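Local coordinates for haemagglutinin I (Physarum polycephalum, PDB 3A5P), which is a lectin that probably agglutinates red blood cells by binding surface carbohydrates through a compact domain of the legume lectin fold, at residues G14-L19 / T33-A38; W54-H59 / L68-G73. All coordinates share one frame; numbering follows the deposited sequence.

Overall arrangement
Contacts 1 and 2 each tie together the two strands of a hairpin, and the two hairpins lie at the two edges of one five-stranded antiparallel sheet. Their centres lie about 22 Å apart, on opposite sides of the centre of the chain. Each is partly buried: one face of the strand pair turns its apolar side chains toward the second sheet of the sandwich, while other residues meet water or neighbouring loops. Their chemistry differs. Contact 1 is short, and two bridging waters and threonine hydroxyls join its segments beside the second subunit. Contact 2 buries more surface and relies on aromatic and aliphatic packing, with a tyrosine ring at its heart.

Contact 1 of 2, residues G14-L19 / T33-A38; sequences GANLAL and TVTGYA
Leu-17 and Val-34 form an antiparallel non-hydrogen-bonded pair, their CA atoms 4.6 Å apart, and Ala-18 and Thr-33 follow as a hydrogen-bonded pair. In the latter Thr-33 N reaches Ala-18 O over 2.8 Å in a nearly straight bond (176° at the hydrogen), and Ala-18 N returns one to Thr-33 O. Beyond the bridges Thr-35 N still bonds to Asn-16 O at 3.0 Å. The same Asn-16 O accepts a hydrogen bond from water 1 at 2.7 Å, and this water also bonds to Thr-33 OG1. With chi1 59°, that hydroxyl lies between the backbone N and the carbonyl carbon, which puts OG1 3.0 Å from Ala-18 O, while small Ala-18 fits beside it.

Strands 17-20 and 30-34 make a hairpin in the antiparallel sheet of a lectin beta sandwich. Leu-17 and Val-34 turn their branches inward and cross obliquely, Leu-17 CD1 meeting Val-34 CG2 at 3.8 Å; Phe-80 of the other sheet touches both. On the opposite face Thr-33 packs on Tyr-31 of the second subunit.

From Val-34 to Tyr-37 the chain makes a type II turn, where Gly-36 suits the third position with its phi of 101°. Thr-35, at the second position, sets its CB and OG1 beside the Asn-16 amide. Water 2 joins Asn-16 OD1 (2.9 Å) to Thr-35 OG1 (2.6 Å).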
# COMPACT_ATOMS: atom_id res chain seq x y z
N GLY A 14 -15.47 5.74 5.36
CA GLY A 14 -16.18 4.46 5.21
C GLY A 14 -15.33 3.37 4.58
O GLY A 14 -14.18 3.16 5.00
N ALA A 15 -15.88 2.70 3.56
CA ALA A 15 -15.20 1.56 2.93
C ALA A 15 -14.00 1.98 2.09
O ALA A 15 -13.29 1.12 1.58
CB ALA A 15 -16.18 0.73 2.08
N ASN A 16 -13.76 3.28 1.96
CA ASN A 16 -12.54 3.76 1.30
C ASN A 16 -11.30 3.50 2.14
O ASN A 16 -10.18 3.48 1.60
CB ASN A 16 -12.61 5.26 0.97
CG ASN A 16 -13.60 5.56 -0.15
OD1 ASN A 16 -13.70 4.81 -1.11
ND2 ASN A 16 -14.33 6.67 -0.02
N LEU A 17 -11.51 3.31 3.44
CA LEU A 17 -10.42 3.19 4.40
C LEU A 17 -10.35 1.74 4.91
O LEU A 17 -11.36 1.18 5.35
CB LEU A 17 -10.62 4.14 5.59
CG LEU A 17 -9.78 3.93 6.86
CD1 LEU A 17 -8.28 4.14 6.58
CD2 LEU A 17 -10.25 4.84 7.98
N ALA A 18 -9.16 1.14 4.80
CA ALA A 18 -8.98 -0.23 5.30
C ALA A 18 -7.53 -0.55 5.66
O ALA A 18 -6.58 -0.01 5.09
CB ALA A 18 -9.47 -1.24 4.27
N LEU A 19 -7.38 -1.49 6.59
CA LEU A 19 -6.07 -2.03 6.96
C LEU A 19 -5.88 -3.42 6.35
O LEU A 19 -6.79 -4.26 6.42
CB LEU A 19 -5.99 -2.14 8.49
CG LEU A 19 -4.77 -2.82 9.13
CD1 LEU A 19 -3.51 -1.97 8.99
CD2 LEU A 19 -5.08 -3.13 10.61
N THR A 33 -4.78 1.74 3.88
CA THR A 33 -5.09 2.18 2.53
C THR A 33 -6.31 3.09 2.53
O THR A 33 -7.26 2.85 3.27
CB THR A 33 -5.35 0.97 1.59
OG1 THR A 33 -6.45 0.18 2.09
CG2 THR A 33 -4.05 0.12 1.45
N VAL A 34 -6.26 4.13 1.71
CA VAL A 34 -7.40 5.05 1.53
C VAL A 34 -7.49 5.30 0.04
O VAL A 34 -6.52 5.78 -0.59
CB VAL A 34 -7.19 6.43 2.26
CG1 VAL A 34 -8.43 7.33 2.08
CG2 VAL A 34 -6.87 6.23 3.74
N THR A 35 -8.64 4.97 -0.54
CA THR A 35 -8.82 5.05 -1.98
C THR A 35 -8.44 6.43 -2.48
O THR A 35 -8.94 7.45 -1.95
CB THR A 35 -10.27 4.75 -2.34
OG1 THR A 35 -10.56 3.38 -2.02
CG2 THR A 35 -10.52 5.03 -3.83
N GLY A 36 -7.54 6.47 -3.48
CA GLY A 36 -7.13 7.72 -4.12
C GLY A 36 -5.78 8.19 -3.60
O GLY A 36 -5.17 9.09 -4.18
N TYR A 37 -5.31 7.59 -2.51
CA TYR A 37 -4.06 8.01 -1.89
C TYR A 37 -3.06 6.88 -1.80
O TYR A 37 -3.42 5.71 -1.89
CB TYR A 37 -4.33 8.51 -0.47
CG TYR A 37 -5.29 9.69 -0.46
CD1 TYR A 37 -4.81 10.99 -0.62
CD2 TYR A 37 -6.66 9.48 -0.33
CE1 TYR A 37 -5.69 12.08 -0.63
CE2 TYR A 37 -7.56 10.57 -0.33
CZ TYR A 37 -7.05 11.86 -0.48
OH TYR A 37 -7.90 12.93 -0.48
N ALA A 38 -1.80 7.26 -1.56
CA ALA A 38 -0.71 6.30 -1.32
C ALA A 38 -0.92 5.58 0.02
O ALA A 38 -1.32 6.23 1.01
CB ALA A 38 0.63 7.00 -1.36
O HOH W 1 -8.97 1.05 1.28
O HOH W 2 -12.95 2.50 -2.72

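Contact 2 of 2, residues W54-H59 / L68-G73; sequences WYITVH and LGYEGG
Tyr-70 OH has two partners: it donates to water 3, and it bonds to Val-2 N near the start of the chain. Water 3 in turn donates to Tyr-55 O at 2.7 Å, so the phenol is moored to the facing strand as well. The ring gets there with chi1 71°, which swings CG between the backbone N and the carbonyl carbon and brings the ring across toward strand 54-60. Over one face lies Trp-54 CB, 3.4 Å from the ring centroid in a CH-pi contact, while the indole meets the ring obliquely. Ile-56 CG1 approaches Tyr-70 CE2 at 3.7 Å. Further along, Leu-68 CD1 packs on Val-58 CG2 (3.8 Å), and Ile-88 of the other sheet touches both residues; these branched aliphatic chains suit an interior face.

The backbones are held by paired bonds, the straightest from Leu-68 N to Ile-56 O at 2.7 Å (177°). Between the two bonded pairs, Tyr-55 CA and Gly-69 CA lie 4.3 Å apart, and Gly-69 CA also touches Trp-54 O. This antiparallel hairpin, aliphatic on its inner face and aromatic toward its end, forms one edge of the five-stranded sheet of a concanavalin-type beta sandwich.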
# COMPACT_ATOMS: atom_id res chain seq x y z
N TRP A 54 10.71 -0.70 22.02
CA TRP A 54 10.27 -1.20 20.71
C TRP A 54 9.77 -0.07 19.83
O TRP A 54 9.38 0.98 20.32
CB TRP A 54 9.14 -2.23 20.87
CG TRP A 54 9.34 -3.14 22.02
CD1 TRP A 54 8.52 -3.29 23.10
CD2 TRP A 54 10.45 -4.01 22.24
NE1 TRP A 54 9.03 -4.22 23.97
CE2 TRP A 54 10.23 -4.67 23.46
CE3 TRP A 54 11.61 -4.31 21.51
CZ2 TRP A 54 11.12 -5.61 23.98
CZ3 TRP A 54 12.50 -5.23 22.02
CH2 TRP A 54 12.25 -5.88 23.24
N TYR A 55 9.75 -0.32 18.52
CA TYR A 55 9.43 0.73 17.57
C TYR A 55 8.60 0.23 16.38
O TYR A 55 8.55 -0.97 16.08
CB TYR A 55 10.71 1.44 17.08
CG TYR A 55 11.53 0.59 16.13
CD1 TYR A 55 11.30 0.63 14.75
CD2 TYR A 55 12.51 -0.29 16.62
CE1 TYR A 55 12.03 -0.18 13.87
CE2 TYR A 55 13.27 -1.10 15.74
CZ TYR A 55 13.01 -1.04 14.38
OH TYR A 55 13.73 -1.81 13.49
N ILE A 56 7.92 1.19 15.75
CA ILE A 56 7.19 0.99 14.50
C ILE A 56 7.54 2.18 13.61
O ILE A 56 7.32 3.34 14.00
CB ILE A 56 5.65 0.96 14.72
CG1 ILE A 56 5.26 -0.04 15.81
CG2 ILE A 56 4.94 0.61 13.36
CD1 ILE A 56 3.79 0.13 16.33
N THR A 57 8.08 1.90 12.43
CA THR A 57 8.42 2.92 11.44
C THR A 57 7.25 3.12 10.48
O THR A 57 6.59 2.17 10.09
CB THR A 57 9.67 2.54 10.68
OG1 THR A 57 10.74 2.44 11.62
CG2 THR A 57 9.99 3.59 9.62
N VAL A 58 6.99 4.38 10.16
CA VAL A 58 5.85 4.73 9.31
C VAL A 58 6.37 5.36 8.02
O VAL A 58 7.18 6.32 8.06
CB VAL A 58 4.88 5.68 10.05
CG1 VAL A 58 3.69 6.08 9.16
CG2 VAL A 58 4.39 5.01 11.33
N HIS A 59 5.94 4.79 6.89
CA HIS A 59 6.20 5.39 5.59
C HIS A 59 4.91 5.96 5.00
O HIS A 59 3.86 5.29 4.96
CB HIS A 59 6.84 4.38 4.64
CG HIS A 59 8.29 4.15 4.91
ND1 HIS A 59 8.73 3.30 5.89
CD2 HIS A 59 9.39 4.69 4.34
CE1 HIS A 59 10.05 3.31 5.92
NE2 HIS A 59 10.48 4.14 4.98
N LEU A 68 7.51 5.52 15.66
CA LEU A 68 6.75 5.44 16.89
C LEU A 68 7.43 4.46 17.84
O LEU A 68 8.06 3.49 17.39
CB LEU A 68 5.36 4.89 16.61
CG LEU A 68 4.60 5.39 15.36
CD1 LEU A 68 3.46 4.43 15.02
CD2 LEU A 68 4.05 6.77 15.65
N GLY A 69 7.29 4.69 19.14
CA GLY A 69 7.82 3.78 20.16
C GLY A 69 6.71 3.18 21.00
O GLY A 69 5.60 3.76 21.12
N TYR A 70 6.99 2.02 21.57
CA TYR A 70 6.05 1.37 22.46
C TYR A 70 6.73 0.44 23.47
O TYR A 70 7.87 -0.01 23.28
CB TYR A 70 4.94 0.63 21.67
CG TYR A 70 5.38 -0.63 20.94
CD1 TYR A 70 5.31 -1.89 21.57
CD2 TYR A 70 5.89 -0.58 19.63
CE1 TYR A 70 5.71 -3.05 20.92
CE2 TYR A 70 6.30 -1.76 18.96
CZ TYR A 70 6.22 -2.98 19.62
OH TYR A 70 6.63 -4.14 19.01
N GLU A 71 6.01 0.19 24.55
CA GLU A 71 6.37 -0.83 25.52
C GLU A 71 5.24 -1.85 25.52
O GLU A 71 4.11 -1.54 25.13
CB GLU A 71 6.50 -0.20 26.92
CG GLU A 71 7.50 0.93 27.02
CD GLU A 71 8.95 0.47 26.85
OE1 GLU A 71 9.22 -0.76 26.98
OE2 GLU A 71 9.80 1.34 26.57
N GLY A 72 5.54 -3.07 25.97
CA GLY A 72 4.55 -4.14 26.02
C GLY A 72 4.06 -4.50 24.62
O GLY A 72 4.84 -4.43 23.67
N GLY A 73 2.79 -4.87 24.51
CA GLY A 73 2.16 -5.10 23.21
C GLY A 73 1.70 -3.77 22.62
O GLY A 73 0.80 -3.13 23.15
O HOH W 3 8.38 -3.52 16.94